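Local coordinates for Phosphoglucomutase/phosphomannomutase family protein (Burkholderia thailandensis, PDB 3UW2) that probably catalyses intramolecular phosphate transfer on phosphosugars, as a metal-binding member of the phosphohexose mutase family, at residues 272-275 with 276-280; 291-294 with 295-299; 356-359 with 360-363; 461-464 with 465-469. All blocks are in the same frame, centred on the assembly; numbering follows the deposited sequence.

Interaction 1. Residues 272-275 with 276-280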
loop_
_atom_site.group_PDB
_atom_site.type_symbol
_atom_site.label_atom_id
_atom_site.label_comp_id
_atom_site.label_asym_id
_atom_site.label_seq_id
_atom_site.Cartn_x
_atom_site.Cartn_y
_atom_site.Cartn_z
ATOM N N VAL A 272 6.201 -10.394 -5.298
ATOM C CA VAL A 272 7.044 -10.811 -6.435
ATOM C C VAL A 272 7.832 -12.006 -5.977
ATOM O O VAL A 272 8.520 -11.963 -4.944
ATOM C CB VAL A 272 8.066 -9.684 -6.867
ATOM C CG1 VAL A 272 9.027 -10.189 -7.960
ATOM C CG2 VAL A 272 7.339 -8.417 -7.317
ATOM N N VAL A 273 7.720 -13.079 -6.757
ATOM C CA VAL A 273 8.401 -14.359 -6.506
ATOM C C VAL A 273 9.250 -14.729 -7.744
ATOM O O VAL A 273 8.777 -14.658 -8.888
ATOM C CB VAL A 273 7.357 -15.525 -6.252
ATOM C CG1 VAL A 273 8.035 -16.869 -5.939
ATOM C CG2 VAL A 273 6.421 -15.183 -5.098
ATOM N N THR A 274 10.483 -15.149 -7.512
ATOM C CA THR A 274 11.311 -15.652 -8.585
ATOM C C THR A 274 10.969 -17.104 -8.998
ATOM O O THR A 274 10.219 -17.808 -8.320
ATOM C CB THR A 274 12.821 -15.595 -8.230
ATOM O OG1 THR A 274 13.072 -16.501 -7.153
ATOM C CG2 THR A 274 13.205 -14.144 -7.813
ATOM N N LYS A 275 11.557 -17.516 -10.119
ATOM C CA LYS A 275 11.394 -18.811 -10.715
ATOM C C LYS A 275 11.768 -19.893 -9.684
ATOM O O LYS A 275 11.044 -20.909 -9.522
ATOM C CB LYS A 275 12.357 -18.904 -11.933
ATOM C CG LYS A 275 12.361 -20.246 -12.705
ATOM C CD LYS A 275 11.031 -20.478 -13.462
ATOM C CE LYS A 275 11.041 -21.860 -14.171
ATOM N NZ LYS A 275 9.621 -22.120 -14.596
ATOM N N ASP A 276 12.909 -19.675 -9.024
ATOM C CA ASP A 276 13.360 -20.562 -7.973
ATOM C C ASP A 276 12.711 -20.323 -6.591
ATOM O O ASP A 276 13.237 -20.818 -5.573
ATOM C CB ASP A 276 14.900 -20.582 -7.896
ATOM C CG ASP A 276 15.514 -19.184 -7.589
ATOM O OD1 ASP A 276 14.927 -18.129 -7.869
ATOM O OD2 ASP A 276 16.643 -19.172 -7.075
ATOM N N GLY A 277 11.568 -19.615 -6.543
ATOM C CA GLY A 277 10.798 -19.598 -5.304
ATOM C C GLY A 277 11.189 -18.567 -4.235
ATOM O O GLY A 277 10.793 -18.683 -3.054
ATOM N N GLN A 278 11.994 -17.596 -4.615
ATOM C CA GLN A 278 12.440 -16.564 -3.680
ATOM C C GLN A 278 11.465 -15.397 -3.673
ATOM O O GLN A 278 11.164 -14.826 -4.737
ATOM C CB GLN A 278 13.835 -16.038 -4.065
ATOM C CG GLN A 278 14.957 -17.079 -4.092
ATOM C CD GLN A 278 14.946 -17.931 -2.867
ATOM O OE1 GLN A 278 14.625 -19.114 -2.939
ATOM N NE2 GLN A 278 15.234 -17.347 -1.728
ATOM N N ILE A 279 10.980 -15.023 -2.491
ATOM C CA ILE A 279 10.175 -13.812 -2.378
ATOM C C ILE A 279 11.110 -12.567 -2.452
ATOM O O ILE A 279 12.073 -12.523 -1.746
ATOM C CB ILE A 279 9.392 -13.769 -1.047
ATOM C CG1 ILE A 279 8.491 -15.000 -0.953
ATOM C CG2 ILE A 279 8.613 -12.429 -0.956
ATOM C CD1 ILE A 279 8.332 -15.544 0.448
ATOM N N ILE A 280 10.832 -11.586 -3.309
ATOM C CA ILE A 280 11.642 -10.340 -3.364
ATOM C C ILE A 280 10.912 -9.244 -2.583
ATOM O O ILE A 280 9.847 -8.716 -3.016
ATOM C CB ILE A 280 11.947 -9.917 -4.855
ATOM C CG1 ILE A 280 12.458 -11.120 -5.660
ATOM C CG2 ILE A 280 12.941 -8.727 -4.933
ATOM C CD1 ILE A 280 13.782 -11.731 -5.212
HETATM O O HOH W 1 7.186 -9.288 -2.661
#
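The carboxylate of Asp276 is the flat group that matters here: Thr274 OG1 approaches OD1 on its anti side, 34° out of the carboxylate plane, and the two atoms lie only 2.6 Å apart. The hydroxyl donates this bond and at the same time accepts one from the backbone, Gln278 N to Thr274 OG1 at 3.0 Å. With chi1 near 66°, OG1 sits between the backbone N and the carbonyl carbon of Thr274, while CG2 meets Ile280 CD1 at 3.6 Å. Asp276 OD1 has a second partner in Asn386 of helix 381-386. Thr274 O takes Gly277 N across a type I turn at 2.9 Å, the donor well above the carbonyl plane; Thr274 N reaches Gln278 O, and Ile280 N binds Val272 O almost straight (174°). Between the last two bonds, Val273 and Ile279 form a non-hydrogen-bonded pair. A water joins Val272 N to Ile280 O. Gly277, with positive phi, adopts a conformation in which a CB would press on the preceding carbonyl. A type I turn whose fourth residue, Gly277, is the glycine of a G1 bulge marks a 3:5 beta hairpin, here at the end of edge strand 270-273.

Interaction 2. Residues 291-294 with 295-299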
loop_
_atom_site.group_PDB
_atom_site.type_symbol
_atom_site.label_atom_id
_atom_site.label_comp_id
_atom_site.label_asym_id
_atom_site.label_seq_id
_atom_site.Cartn_x
_atom_site.Cartn_y
_atom_site.Cartn_z
ATOM N N GLU A 291 17.179 2.527 -9.222
ATOM C CA GLU A 291 18.256 2.562 -10.179
ATOM C C GLU A 291 17.746 3.059 -11.537
ATOM O O GLU A 291 18.335 3.960 -12.143
ATOM C CB GLU A 291 18.928 1.192 -10.281
ATOM C CG GLU A 291 19.833 0.987 -11.501
ATOM C CD GLU A 291 20.532 -0.387 -11.458
ATOM O OE1 GLU A 291 19.880 -1.419 -11.114
ATOM O OE2 GLU A 291 21.744 -0.418 -11.751
ATOM N N GLU A 292 16.683 2.475 -12.031
ATOM C CA GLU A 292 16.162 2.887 -13.341
ATOM C C GLU A 292 15.651 4.377 -13.320
ATOM O O GLU A 292 15.959 5.180 -14.215
ATOM C CB GLU A 292 15.043 1.923 -13.751
ATOM C CG GLU A 292 14.618 2.070 -15.212
ATOM C CD GLU A 292 13.868 3.363 -15.505
ATOM O OE1 GLU A 292 13.078 3.805 -14.642
ATOM O OE2 GLU A 292 14.093 3.961 -16.597
ATOM N N VAL A 293 14.905 4.750 -12.271
ATOM C CA VAL A 293 14.389 6.130 -12.155
ATOM C C VAL A 293 15.535 7.130 -12.070
ATOM O O VAL A 293 15.522 8.142 -12.751
ATOM C CB VAL A 293 13.408 6.234 -10.954
ATOM C CG1 VAL A 293 13.060 7.676 -10.514
ATOM C CG2 VAL A 293 12.172 5.412 -11.240
ATOM N N LEU A 294 16.529 6.846 -11.228
ATOM C CA LEU A 294 17.633 7.777 -11.069
ATOM C C LEU A 294 18.492 7.951 -12.342
ATOM O O LEU A 294 19.082 9.029 -12.588
ATOM C CB LEU A 294 18.506 7.369 -9.876
ATOM C CG LEU A 294 17.789 7.617 -8.538
ATOM C CD1 LEU A 294 18.638 6.850 -7.494
ATOM C CD2 LEU A 294 17.732 9.144 -8.237
ATOM N N SER A 295 18.518 6.917 -13.177
ATOM C CA SER A 295 19.209 6.983 -14.431
ATOM C C SER A 295 18.597 8.069 -15.280
ATOM O O SER A 295 19.306 8.663 -16.016
ATOM C CB SER A 295 19.138 5.612 -15.157
ATOM O OG SER A 295 17.967 5.544 -15.951
ATOM N N ARG A 296 17.304 8.393 -15.123
ATOM C CA ARG A 296 16.654 9.518 -15.843
ATOM C C ARG A 296 16.429 10.799 -15.005
ATOM O O ARG A 296 15.961 11.794 -15.533
ATOM C CB ARG A 296 15.300 9.086 -16.518
ATOM C CG ARG A 296 15.482 7.992 -17.628
ATOM C CD ARG A 296 14.154 7.375 -18.141
ATOM N NE ARG A 296 13.476 6.582 -17.104
ATOM C CZ ARG A 296 12.508 7.022 -16.293
ATOM N NH1 ARG A 296 12.056 8.281 -16.388
ATOM N NH2 ARG A 296 12.015 6.216 -15.369
ATOM N N ASN A 297 16.736 10.746 -13.707
ATOM C CA ASN A 297 16.475 11.842 -12.801
ATOM C C ASN A 297 17.684 11.987 -11.865
ATOM O O ASN A 297 17.561 11.673 -10.673
ATOM C CB ASN A 297 15.234 11.510 -11.931
ATOM C CG ASN A 297 13.941 11.495 -12.726
ATOM O OD1 ASN A 297 13.352 12.547 -12.911
ATOM N ND2 ASN A 297 13.524 10.314 -13.248
ATOM N N PRO A 298 18.846 12.423 -12.374
ATOM C CA PRO A 298 20.075 12.457 -11.549
ATOM C C PRO A 298 19.891 13.387 -10.366
ATOM O O PRO A 298 19.272 14.463 -10.522
ATOM C CB PRO A 298 21.156 13.011 -12.487
ATOM C CG PRO A 298 20.588 12.929 -13.863
ATOM C CD PRO A 298 19.074 12.878 -13.750
ATOM N N GLY A 299 20.298 12.940 -9.173
ATOM C CA GLY A 299 20.194 13.767 -7.981
ATOM C C GLY A 299 18.880 13.627 -7.188
ATOM O O GLY A 299 18.810 14.141 -6.042
#
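Ser295 N still bonds to Glu291 O in the alpha-helical manner, but Arg296 N turns to Val293 O and Asn297 N, weakly, to Leu294 O, so the last turn of helix 282-296 tightens towards a 3-10 pattern. Over this turn lies an i to i+4 salt bridge. Arg296 presents the NE side of its guanidinium to Glu292: NH2 reaches OE1 and NE reaches OE2, each at 2.7 Å and each on the syn lone pair of its oxygen. The two planes differ by only 18°, and the carboxylate lies at the guanidinium edge. Bends in both chains make the meeting possible, at chi2 of Glu292 (-70°) and at chi3 of Arg296. Ser295 folds back on its own helix, OG donating to Glu292 O at 2.7 Å. Two residues on, Asn297 does likewise: its ND2 binds Val293 O at 3.0 Å, the acceptor lying in the amide plane, and ND2 also comes within 3.8 Å of Val293 CG1. Arg296 N and Asn297 ND2 approach Val293 O from opposite faces of its plane. Asp356 continues the network, as a salt-bridge partner of Arg296 NH2 and a probable acceptor for Asn297 ND2. Carbonyls left over where the helix stops are thus partly served by side chains, and the paired, nearly coplanar bonds should fix the rotation of the guanidinium while sharing its charge between two acids.

Interaction 3. Residues 356-359 with 360-363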
loop_
_atom_site.group_PDB
_atom_site.type_symbol
_atom_site.label_atom_id
_atom_site.label_comp_id
_atom_site.label_asym_id
_atom_site.label_seq_id
_atom_site.Cartn_x
_atom_site.Cartn_y
_atom_site.Cartn_z
ATOM N N ASP A 356 7.309 9.685 -11.010
ATOM C CA ASP A 356 7.954 9.624 -12.378
ATOM C C ASP A 356 7.070 8.897 -13.379
ATOM O O ASP A 356 6.686 7.735 -13.119
ATOM C CB ASP A 356 9.272 8.864 -12.204
ATOM C CG ASP A 356 9.911 8.490 -13.520
ATOM O OD1 ASP A 356 10.502 9.402 -14.095
ATOM O OD2 ASP A 356 9.895 7.313 -13.926
ATOM N N ARG A 357 6.648 9.582 -14.458
ATOM C CA ARG A 357 5.850 8.998 -15.582
ATOM C C ARG A 357 4.464 8.551 -15.139
ATOM O O ARG A 357 3.765 7.822 -15.861
ATOM C CB ARG A 357 6.574 7.783 -16.207
ATOM C CG ARG A 357 7.885 8.172 -16.885
ATOM C CD ARG A 357 8.770 6.954 -17.214
ATOM N NE ARG A 357 8.084 5.954 -18.066
ATOM C CZ ARG A 357 8.446 4.679 -18.107
ATOM N NH1 ARG A 357 9.495 4.204 -17.359
ATOM N NH2 ARG A 357 7.740 3.862 -18.840
ATOM N N TRP A 358 4.070 8.993 -13.957
ATOM C CA TRP A 358 2.815 8.513 -13.379
ATOM C C TRP A 358 2.092 9.595 -12.575
ATOM O O TRP A 358 2.225 10.754 -12.893
ATOM C CB TRP A 358 3.089 7.205 -12.611
ATOM C CG TRP A 358 1.862 6.382 -12.181
ATOM C CD1 TRP A 358 1.556 5.903 -10.912
ATOM C CD2 TRP A 358 0.861 5.806 -13.063
ATOM N NE1 TRP A 358 0.413 5.125 -10.957
ATOM C CE2 TRP A 358 -0.046 5.052 -12.229
ATOM C CE3 TRP A 358 0.609 5.900 -14.454
ATOM C CZ2 TRP A 358 -1.162 4.383 -12.764
ATOM C CZ3 TRP A 358 -0.498 5.239 -14.969
ATOM C CH2 TRP A 358 -1.377 4.520 -14.145
ATOM N N TYR A 359 1.344 9.236 -11.518
ATOM C CA TYR A 359 0.472 10.182 -10.800
ATOM C C TYR A 359 0.799 10.211 -9.298
ATOM O O TYR A 359 0.227 10.989 -8.544
ATOM C CB TYR A 359 -1.014 9.746 -10.974
ATOM C CG TYR A 359 -1.375 9.815 -12.422
ATOM C CD1 TYR A 359 -1.722 11.018 -12.990
ATOM C CD2 TYR A 359 -1.294 8.671 -13.251
ATOM C CE1 TYR A 359 -2.026 11.095 -14.358
ATOM C CE2 TYR A 359 -1.603 8.736 -14.605
ATOM C CZ TYR A 359 -1.939 9.940 -15.137
ATOM O OH TYR A 359 -2.183 9.998 -16.479
ATOM N N GLY A 360 1.684 9.338 -8.869
ATOM C CA GLY A 360 2.181 9.450 -7.485
ATOM C C GLY A 360 1.372 8.672 -6.467
ATOM O O GLY A 360 1.736 8.678 -5.287
ATOM N N PHE A 361 0.305 7.971 -6.874
ATOM C CA PHE A 361 -0.401 7.048 -5.946
ATOM C C PHE A 361 0.197 5.645 -6.050
ATOM O O PHE A 361 0.742 5.244 -7.107
ATOM C CB PHE A 361 -1.938 7.004 -6.170
ATOM C CG PHE A 361 -2.343 6.738 -7.608
ATOM C CD1 PHE A 361 -2.314 5.446 -8.111
ATOM C CD2 PHE A 361 -2.774 7.760 -8.413
ATOM C CE1 PHE A 361 -2.707 5.149 -9.418
ATOM C CE2 PHE A 361 -3.179 7.506 -9.741
ATOM C CZ PHE A 361 -3.144 6.212 -10.239
ATOM N N ASP A 362 0.098 4.913 -4.945
ATOM C CA ASP A 362 0.496 3.531 -4.889
ATOM C C ASP A 362 -0.458 2.685 -5.776
ATOM O O ASP A 362 -1.687 2.895 -5.795
ATOM C CB ASP A 362 0.556 3.023 -3.410
ATOM C CG ASP A 362 -0.693 3.376 -2.584
ATOM O OD1 ASP A 362 -1.323 4.436 -2.881
ATOM O OD2 ASP A 362 -1.031 2.600 -1.594
ATOM N N ASP A 363 0.121 1.756 -6.515
ATOM C CA ASP A 363 -0.645 0.960 -7.492
ATOM C C ASP A 363 0.165 -0.329 -7.749
ATOM O O ASP A 363 1.219 -0.306 -8.369
ATOM C CB ASP A 363 -0.782 1.787 -8.807
ATOM C CG ASP A 363 -1.611 1.076 -9.866
ATOM O OD1 ASP A 363 -1.660 -0.191 -9.843
ATOM O OD2 ASP A 363 -2.189 1.790 -10.736
#
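Gly360 is the turn between Trp358 and Phe361, whose rings are set against each other. Its positive phi of 90° probably helps bring the rings before and after it together, and a CB in this conformation would clash with Tyr359 O. Phe361 comes next and supplies the side-chain contacts with both Trp358 and Tyr359. Its CG stands between the backbone N and the carbonyl carbon, chi1 52°, which brings the ring back beside the two aromatic side chains of 356-359. Trp358 directs the edge of its five-membered ring at the Phe361 face in a T-shaped stack, with centroids 4.8 Å apart and planes at 63°. Here Trp358 NE1 nears Phe361 CE1 at 3.5 Å, and Trp358 CZ2 touches Phe361 CZ. Tyr359 runs alongside Phe361, pointing the same way, and Tyr359 CB packs on Phe361 CE2 at 3.4 Å. This aromatic cluster lies in the loop joining strand 352-354 to helix 364-375 of domain III; Pro102 and Phe106 of helix 101-107 also touch Phe361, whereas Tyr181 and Ile185 of helix 178-186 lie against Trp358. Asp363 ends the walk as the N-cap of helix 364-375, its OD1 accepting from Tyr366 N. The other oxygen, OD2, lies at the Trp358 edge, 3.4 Å from CZ2, and is hydrogen-bonded to Tyr181 OH. The zinc ligand Asp268 is about 6 Å away, measured between its side chain and that of Asp363.

Interaction 4. Residues 461-464 with 465-469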
loop_
_atom_site.group_PDB
_atom_site.type_symbol
_atom_site.label_atom_id
_atom_site.label_comp_id
_atom_site.label_asym_id
_atom_site.label_seq_id
_atom_site.Cartn_x
_atom_site.Cartn_y
_atom_site.Cartn_z
ATOM N N ALA A 461 25.889 -13.817 13.168
ATOM C CA ALA A 461 26.390 -13.453 14.494
ATOM C C ALA A 461 26.083 -11.994 14.817
ATOM O O ALA A 461 25.752 -11.650 15.951
ATOM C CB ALA A 461 27.871 -13.767 14.658
ATOM N N ALA A 462 26.193 -11.147 13.806
ATOM C CA ALA A 462 25.803 -9.742 13.949
ATOM C C ALA A 462 24.297 -9.546 14.228
ATOM O O ALA A 462 23.933 -8.674 15.023
ATOM C CB ALA A 462 26.280 -8.904 12.750
ATOM N N LEU A 463 23.435 -10.357 13.626
ATOM C CA LEU A 463 22.004 -10.332 13.983
ATOM C C LEU A 463 21.808 -10.644 15.482
ATOM O O LEU A 463 21.032 -9.977 16.181
ATOM C CB LEU A 463 21.180 -11.308 13.110
ATOM C CG LEU A 463 19.645 -11.192 13.060
ATOM C CD1 LEU A 463 19.208 -9.886 12.400
ATOM C CD2 LEU A 463 19.008 -12.391 12.358
ATOM N N ALA A 464 22.556 -11.616 15.972
ATOM C CA ALA A 464 22.420 -12.053 17.349
ATOM C C ALA A 464 22.920 -11.003 18.349
ATOM O O ALA A 464 22.261 -10.746 19.357
ATOM C CB ALA A 464 23.121 -13.368 17.543
ATOM N N ARG A 465 24.055 -10.374 18.060
ATOM C CA ARG A 465 24.616 -9.377 18.965
ATOM C C ARG A 465 23.654 -8.187 19.038
ATOM O O ARG A 465 23.430 -7.604 20.111
ATOM C CB ARG A 465 26.042 -8.990 18.524
ATOM C CG ARG A 465 26.802 -8.098 19.486
ATOM C CD ARG A 465 27.839 -7.222 18.790
ATOM N NE ARG A 465 27.249 -6.103 18.019
ATOM C CZ ARG A 465 27.115 -6.055 16.682
ATOM N NH1 ARG A 465 27.516 -7.083 15.949
ATOM N NH2 ARG A 465 26.555 -4.985 16.056
ATOM N N ILE A 466 23.020 -7.859 17.922
ATOM C CA ILE A 466 22.127 -6.695 17.904
ATOM C C ILE A 466 20.899 -6.893 18.805
ATOM O O ILE A 466 20.579 -6.041 19.667
ATOM C CB ILE A 466 21.788 -6.255 16.471
ATOM C CG1 ILE A 466 23.037 -5.637 15.867
ATOM C CG2 ILE A 466 20.655 -5.222 16.427
ATOM C CD1 ILE A 466 22.889 -5.295 14.389
ATOM N N GLN A 467 20.217 -8.009 18.601
ATOM C CA GLN A 467 19.191 -8.445 19.551
ATOM C C GLN A 467 19.657 -8.463 21.024
ATOM O O GLN A 467 19.036 -7.840 21.876
ATOM C CB GLN A 467 18.708 -9.821 19.147
ATOM C CG GLN A 467 18.191 -9.787 17.733
ATOM C CD GLN A 467 17.715 -11.133 17.308
ATOM O OE1 GLN A 467 16.537 -11.339 17.106
ATOM N NE2 GLN A 467 18.627 -12.067 17.190
ATOM N N ASP A 468 20.744 -9.168 21.308
ATOM C CA ASP A 468 21.347 -9.132 22.642
ATOM C C ASP A 468 21.443 -7.713 23.191
ATOM O O ASP A 468 21.271 -7.484 24.394
ATOM C CB ASP A 468 22.737 -9.757 22.624
ATOM C CG ASP A 468 22.698 -11.240 22.314
ATOM O OD1 ASP A 468 21.578 -11.751 22.053
ATOM O OD2 ASP A 468 23.780 -11.894 22.329
ATOM N N ASP A 469 21.717 -6.760 22.306
ATOM C CA ASP A 469 21.863 -5.390 22.724
ATOM C C ASP A 469 20.478 -4.815 23.037
ATOM O O ASP A 469 20.267 -4.227 24.113
ATOM C CB ASP A 469 22.577 -4.575 21.644
ATOM C CG ASP A 469 23.312 -3.384 22.210
ATOM O OD1 ASP A 469 24.265 -3.567 23.005
ATOM O OD2 ASP A 469 22.927 -2.258 21.864
#
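Asp468 N and Ala464 O, at 2.9 Å and 170°, form one of the four successive i to i+4 bonds that run through this part of helix 460-477. The others go from Arg465 N to Ala461 O, from Ile466 N to Ala462 O, and from Gln467 N to Leu463 O. Gln467 adds a side-chain touch: with chi1 -57° setting CG beside the backbone N, the extended chain lets NE2 reach Leu463 O at 3.3 Å, a weak bond with a poor angle, while its CG lies 3.2 Å from the same oxygen. Ala464 O and Asp468 OD1, 3.0 Å apart, are two acceptors, an unfavourable approach that the salt bridge from OD1 to Arg471 may partly offset. Arg465 leaves the helix with CG anti to the backbone N (chi1 -172°), then bends at chi3, bringing its guanidinium back so that one face looks at Ala462 O and NH1 rests 3.9 Å from Ala462 CB. NH2 pairs with Asp437. Ile466 sets CG1 3.3 Å from Ala462 O, and its side chain reaches Phe455 and Tyr435 of the antiparallel sheet of the C-terminal domain; Leu463 also meets Phe455. Ala462, Leu463 and Ile466 thus face the sheet, with Gln467 and Arg465 also touching it, while two charges find opposite partners nearby, Arg465 bridging to the Asp437 loop and Asp468 to Arg471 of its own helix.

Along the chain the contacts come in numerical order, each closing before the next opens. Interaction 1 is the hairpin at the end of edge strand 270-273 in the domain II sheet, and the chain passes from it through a short loop into helix 282-296, which ends in interaction 2; their centres are nevertheless 26 Å apart. Interactions 2 and 3, with centres 16 Å apart, touch through the salt bridge that joins the end of helix 282-296 to the loop before helix 364-375, linking two parts of domain III. Interaction 3 is the nearest of the four to the zinc site. Interaction 1 thus lies at the passage from domain II into III, while interaction 4, 28 to 38 Å from the other centres, stays within the C-terminal domain.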